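Local atomic coordinates of zinc chaperone AztD (Citrobacter koseri, PDB entry 6N01), a protein that acts as a periplasmic zinc chaperone, binding zinc and handing one zinc cation directly to the solute-binding protein AztC of the AztABCD transport system. Residues A[36-41]-A[356-361]; A[369-374]-A[383-388]. All blocks are in the same frame, centred on the assembly; numbering follows the deposited sequence.

Contact 1: A[36-41]-A[356-361]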
loop_
_atom_site.group_PDB
_atom_site.type_symbol
_atom_site.label_atom_id
_atom_site.label_comp_id
_atom_site.label_asym_id
_atom_site.label_seq_id
_atom_site.Cartn_x
_atom_site.Cartn_y
_atom_site.Cartn_z
ATOM N N TRP A 36 -3.271 3.722 18.920
ATOM C CA TRP A 36 -3.025 3.880 17.494
ATOM C C TRP A 36 -1.778 4.724 17.325
ATOM O O TRP A 36 -1.533 5.631 18.121
ATOM C CB TRP A 36 -4.193 4.569 16.779
ATOM C CG TRP A 36 -5.444 3.753 16.681
ATOM C CD1 TRP A 36 -6.408 3.589 17.642
ATOM C CD2 TRP A 36 -5.874 2.994 15.545
ATOM N NE1 TRP A 36 -7.410 2.777 17.168
ATOM C CE2 TRP A 36 -7.114 2.406 15.881
ATOM C CE3 TRP A 36 -5.332 2.759 14.278
ATOM C CZ2 TRP A 36 -7.819 1.599 15.001
ATOM C CZ3 TRP A 36 -6.034 1.957 13.392
ATOM C CH2 TRP A 36 -7.283 1.399 13.754
ATOM N N ARG A 37 -0.989 4.420 16.290
ATOM C CA ARG A 37 0.233 5.160 16.026
ATOM C C ARG A 37 0.385 5.409 14.544
ATOM O O ARG A 37 0.072 4.550 13.714
ATOM C CB ARG A 37 1.453 4.445 16.524
ATOM C CG ARG A 37 1.451 4.311 18.009
ATOM C CD ARG A 37 2.527 3.350 18.432
ATOM N NE ARG A 37 2.532 3.212 19.874
ATOM C CZ ARG A 37 3.358 2.416 20.537
ATOM N NH1 ARG A 37 4.251 1.685 19.880
ATOM N NH2 ARG A 37 3.292 2.350 21.855
ATOM N N LEU A 38 0.899 6.585 14.254
ATOM C CA LEU A 38 1.257 7.032 12.928
ATOM C C LEU A 38 2.762 6.879 12.724
ATOM O O LEU A 38 3.541 7.073 13.656
ATOM C CB LEU A 38 0.878 8.501 12.730
ATOM C CG LEU A 38 -0.517 8.937 13.148
ATOM C CD1 LEU A 38 -0.608 10.492 12.956
ATOM C CD2 LEU A 38 -1.582 8.155 12.379
ATOM N N PHE A 39 3.150 6.517 11.501
ATOM C CA PHE A 39 4.540 6.369 11.094
ATOM C C PHE A 39 4.706 7.237 9.855
ATOM O O PHE A 39 3.997 7.050 8.858
ATOM C CB PHE A 39 4.885 4.893 10.838
ATOM C CG PHE A 39 4.735 4.014 12.087
ATOM C CD1 PHE A 39 3.484 3.599 12.495
ATOM C CD2 PHE A 39 5.827 3.648 12.856
ATOM C CE1 PHE A 39 3.303 2.829 13.642
ATOM C CE2 PHE A 39 5.646 2.861 14.025
ATOM C CZ PHE A 39 4.384 2.467 14.405
ATOM N N ILE A 40 5.606 8.202 9.916
ATOM C CA ILE A 40 5.671 9.263 8.903
ATOM C C ILE A 40 7.099 9.372 8.390
ATOM O O ILE A 40 8.033 9.574 9.173
ATOM C CB ILE A 40 5.191 10.612 9.466
ATOM C CG1 ILE A 40 3.797 10.457 10.040
ATOM C CG2 ILE A 40 5.150 11.680 8.410
ATOM C CD1 ILE A 40 3.803 10.699 11.499
ATOM N N ALA A 41 7.269 9.242 7.085
ATOM C CA ALA A 41 8.569 9.361 6.468
ATOM C C ALA A 41 8.731 10.747 5.872
ATOM O O ALA A 41 7.837 11.271 5.213
ATOM C CB ALA A 41 8.767 8.284 5.389
ATOM N N ALA A 356 -3.923 8.860 5.831
ATOM C CA ALA A 356 -3.998 7.622 6.598
ATOM C C ALA A 356 -5.195 7.741 7.524
ATOM O O ALA A 356 -5.672 8.838 7.841
ATOM C CB ALA A 356 -2.737 7.319 7.404
ATOM N N VAL A 357 -5.704 6.597 7.906
ATOM C CA VAL A 357 -6.882 6.490 8.751
ATOM C C VAL A 357 -6.501 5.692 9.994
ATOM O O VAL A 357 -5.888 4.618 9.889
ATOM C CB VAL A 357 -8.041 5.834 7.988
ATOM C CG1 VAL A 357 -9.316 5.736 8.868
ATOM C CG2 VAL A 357 -8.314 6.592 6.712
ATOM N N ALA A 358 -6.862 6.230 11.154
ATOM C CA ALA A 358 -6.652 5.615 12.459
ATOM C C ALA A 358 -7.879 5.851 13.329
ATOM O O ALA A 358 -8.307 6.999 13.484
ATOM C CB ALA A 358 -5.415 6.196 13.151
ATOM N N ASP A 359 -8.426 4.775 13.892
ATOM C CA ASP A 359 -9.600 4.825 14.769
ATOM C C ASP A 359 -10.715 5.610 14.056
ATOM O O ASP A 359 -11.126 5.213 12.961
ATOM C CB ASP A 359 -9.197 5.441 16.115
ATOM C CG ASP A 359 -10.133 5.051 17.272
ATOM O OD1 ASP A 359 -10.991 4.142 17.100
ATOM O OD2 ASP A 359 -9.973 5.652 18.374
ATOM N N ASN A 360 -11.189 6.732 14.607
ATOM C CA ASN A 360 -12.277 7.495 13.990
ATOM C C ASN A 360 -11.785 8.813 13.394
ATOM O O ASN A 360 -12.563 9.750 13.256
ATOM C CB ASN A 360 -13.393 7.759 14.997
ATOM C CG ASN A 360 -13.957 6.453 15.570
ATOM O OD1 ASN A 360 -14.033 5.436 14.863
ATOM N ND2 ASN A 360 -14.330 6.470 16.844
ATOM N N LYS A 361 -10.504 8.873 13.025
ATOM C CA LYS A 361 -9.842 10.070 12.537
ATOM C C LYS A 361 -9.103 9.807 11.234
ATOM O O LYS A 361 -8.612 8.710 10.987
ATOM C CB LYS A 361 -8.830 10.665 13.573
ATOM C CG LYS A 361 -9.458 11.664 14.537
ATOM C CD LYS A 361 -9.940 11.171 15.832
ATOM C CE LYS A 361 -11.107 12.078 16.334
ATOM N NZ LYS A 361 -10.984 13.536 15.845
HETATM O O HOH W 1 -10.073 1.613 18.195
#
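Water 1 is gripped from both segments: it donates to Asp-359 OD1 at 2.9 Å and accepts from the indole nitrogen NE1 of Trp-36 at 3.1 Å, lying at the edge of the indole, in its plane. The same aspartate also packs over a face of that ring. Its CB stands 3.6 Å from the centroid of the five-membered ring, 22° off the normal, in a CH-pi contact, and its backbone N sits above the middle of the indole. With CG anti to its own carbonyl carbon (chi1 -69°), Trp-36 carries the indole from strand 36-41 over to the type II' turn that joins strand 355-358 to strand 361-366, laying its face against Ala-358 and Asp-359. Ala-358 adds a second CH-pi contact through CA over the six-membered ring, while its CB meets Trp-36 CE3 at 3.6 Å. Leu-38 CD2 approaches the same methyl more loosely, at 4.4 Å. Strands 34-42 and 355-358 belong to different four-stranded sheets, blades of a beta-propeller, and the axes of 36-41 and 356-358 stay 8.2 Å apart. The neighbouring blades therefore meet here through CH groups and turn backbone over an indole face, with the NE1-to-carboxylate link supplied by water.

Contact 2: A[369-374]-A[383-388]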
loop_
_atom_site.group_PDB
_atom_site.type_symbol
_atom_site.label_atom_id
_atom_site.label_comp_id
_atom_site.label_asym_id
_atom_site.label_seq_id
_atom_site.Cartn_x
_atom_site.Cartn_y
_atom_site.Cartn_z
ATOM N N LYS A 369 3.977 22.453 4.814
ATOM C CA LYS A 369 3.719 23.181 6.053
ATOM C C LYS A 369 4.184 22.440 7.301
ATOM O O LYS A 369 3.871 22.862 8.414
ATOM C CB LYS A 369 2.239 23.542 6.147
ATOM C CG LYS A 369 1.814 24.598 5.092
ATOM C CD LYS A 369 0.438 25.121 5.360
ATOM C CE LYS A 369 0.172 26.460 4.636
ATOM N NZ LYS A 369 -1.278 26.882 4.695
ATOM N N SER A 370 4.963 21.374 7.153
ATOM C CA SER A 370 5.541 20.667 8.298
ATOM C C SER A 370 4.470 20.309 9.345
ATOM O O SER A 370 4.613 20.554 10.537
ATOM C CB SER A 370 6.694 21.493 8.910
ATOM O OG SER A 370 7.754 21.785 7.966
ATOM N N LYS A 371 3.370 19.720 8.898
ATOM C CA LYS A 371 2.330 19.319 9.842
ATOM C C LYS A 371 1.447 18.215 9.267
ATOM O O LYS A 371 1.481 17.919 8.072
ATOM C CB LYS A 371 1.469 20.513 10.238
ATOM C CG LYS A 371 0.670 21.133 9.111
ATOM C CD LYS A 371 0.021 22.426 9.630
ATOM C CE LYS A 371 -0.793 23.137 8.572
ATOM N NZ LYS A 371 -1.405 24.409 9.101
ATOM N N ILE A 372 0.585 17.692 10.143
ATOM C CA ILE A 372 -0.436 16.700 9.829
ATOM C C ILE A 372 -1.770 17.328 10.180
ATOM O O ILE A 372 -1.940 17.820 11.306
ATOM C CB ILE A 372 -0.293 15.415 10.682
ATOM C CG1 ILE A 372 1.127 14.863 10.714
ATOM C CG2 ILE A 372 -1.292 14.373 10.203
ATOM C CD1 ILE A 372 1.588 14.461 9.470
ATOM N N ILE A 373 -2.715 17.298 9.252
ATOM C CA ILE A 373 -4.078 17.729 9.550
ATOM C C ILE A 373 -4.897 16.522 9.977
ATOM O O ILE A 373 -4.821 15.457 9.349
ATOM C CB ILE A 373 -4.703 18.424 8.330
ATOM C CG1 ILE A 373 -3.753 19.491 7.818
ATOM C CG2 ILE A 373 -6.069 18.946 8.676
ATOM C CD1 ILE A 373 -3.371 20.390 8.839
ATOM N N VAL A 374 -5.719 16.696 11.014
ATOM C CA VAL A 374 -6.522 15.627 11.587
ATOM C C VAL A 374 -7.994 16.012 11.426
ATOM O O VAL A 374 -8.382 17.112 11.828
ATOM C CB VAL A 374 -6.165 15.403 13.074
ATOM C CG1 VAL A 374 -6.788 14.154 13.627
ATOM C CG2 VAL A 374 -4.624 15.375 13.264
ATOM N N THR A 383 -10.315 18.716 13.006
ATOM C CA THR A 383 -10.377 18.820 14.450
ATOM C C THR A 383 -9.050 19.210 15.073
ATOM O O THR A 383 -9.044 19.733 16.190
ATOM C CB THR A 383 -10.875 17.495 15.047
ATOM O OG1 THR A 383 -10.106 16.406 14.522
ATOM C CG2 THR A 383 -12.342 17.268 14.680
ATOM N N SER A 384 -7.945 19.078 14.353
ATOM C CA SER A 384 -6.652 19.178 15.009
ATOM C C SER A 384 -5.547 19.198 13.969
ATOM O O SER A 384 -5.751 18.866 12.797
ATOM C CB SER A 384 -6.447 18.027 15.998
ATOM O OG SER A 384 -5.120 18.020 16.420
ATOM N N GLU A 385 -4.384 19.656 14.394
ATOM C CA GLU A 385 -3.175 19.557 13.586
ATOM C C GLU A 385 -2.034 19.103 14.473
ATOM O O GLU A 385 -2.034 19.368 15.670
ATOM C CB GLU A 385 -2.811 20.859 12.904
ATOM C CG GLU A 385 -2.574 22.004 13.837
ATOM C CD GLU A 385 -2.138 23.265 13.087
ATOM O OE1 GLU A 385 -0.926 23.585 13.075
ATOM O OE2 GLU A 385 -3.014 23.920 12.484
ATOM N N ILE A 386 -1.096 18.365 13.885
ATOM C CA ILE A 386 0.066 17.816 14.584
ATOM C C ILE A 386 1.309 18.265 13.858
ATOM O O ILE A 386 1.435 18.049 12.652
ATOM C CB ILE A 386 0.034 16.277 14.663
ATOM C CG1 ILE A 386 -1.240 15.818 15.386
ATOM C CG2 ILE A 386 1.232 15.777 15.425
ATOM C CD1 ILE A 386 -1.549 14.378 15.200
ATOM N N SER A 387 2.248 18.843 14.588
ATOM C CA SER A 387 3.461 19.346 13.965
ATOM C C SER A 387 4.467 18.234 13.701
ATOM O O SER A 387 4.675 17.359 14.541
ATOM C CB SER A 387 4.112 20.386 14.859
ATOM O OG SER A 387 4.896 21.199 14.038
ATOM N N VAL A 388 5.107 18.266 12.534
ATOM C CA VAL A 388 6.139 17.270 12.258
ATOM C C VAL A 388 7.261 17.988 11.525
ATOM O O VAL A 388 7.049 18.496 10.423
ATOM C CB VAL A 388 5.638 16.082 11.411
ATOM C CG1 VAL A 388 6.741 15.059 11.265
ATOM C CG2 VAL A 388 4.419 15.423 12.023
#
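Strands 371-376 and 381-387 form a beta hairpin at the outer side of a four-stranded propeller blade, and Ile-372 pairs with Ile-386 at its middle. This is a hydrogen-bonded pair of the antiparallel ladder: Ile-372 N reaches Ile-386 O at 2.7 Å and Ile-386 N reaches Ile-372 O at 2.8 Å. The face carrying Ile-372, Val-374 and Ile-386 is the tightly packed one. Ile-372 CG1, set beside its backbone N by a chi1 of -48°, touches Val-388 CG2 at 3.6 Å, and Val-374 CG2 meets Ile-386 CD1 at 3.8 Å. Ile-386 and Val-388 continue onto Ile-51 of strand 47-52, so this face turns toward the next blade.

The other face is looser and more polar. There Lys-371 and Glu-385 lean toward each other from adjacent strands, both with CG between the backbone N and the carbonyl carbon, and their extended chains converge obliquely. The resulting salt bridge is long, with Lys-371 NZ 3.8 Å from Glu-385 OE2, and the aliphatic CD of the lysine lies about as close to OE1. Of this pair the glutamate is exposed and the lysine partly so. Ile-373 CD1 packs against Glu-385 CB on the same face.

The two ends of the ladder differ. One finishes with a single bond, in which Val-388 N donates almost straight to Ser-370 O, from well above the carbonyl plane, while Ser-370 OG bonds to Gly-390 O. At the other, Thr-383 and Ser-384 both face Val-374 in a classic beta bulge: Val-374 O accepts from Thr-383 N at 2.8 Å and Ser-384 N at 3.2 Å, with a weak third bond from Thr-383 OG1.

Contact 1 is buried and joins two blades, whereas contact 2 lies farther from the chain centre, is partly buried, and joins two successive strands within one blade. Both involve the same four-stranded sheet: strand 355-358 is one outermost strand and 381-387 the other, with 361-366 and 371-376 between them. The chemistry follows the position. Within the blade, main-chain hydrogen bonds make the ladder and side chains supplement it; in contact 1, an aromatic ring and a bridging water do the joining. The two regions also touch: Lys-361, the last residue of the turn in segment 356-361, packs its CG on Val-374 CG1 of contact 2.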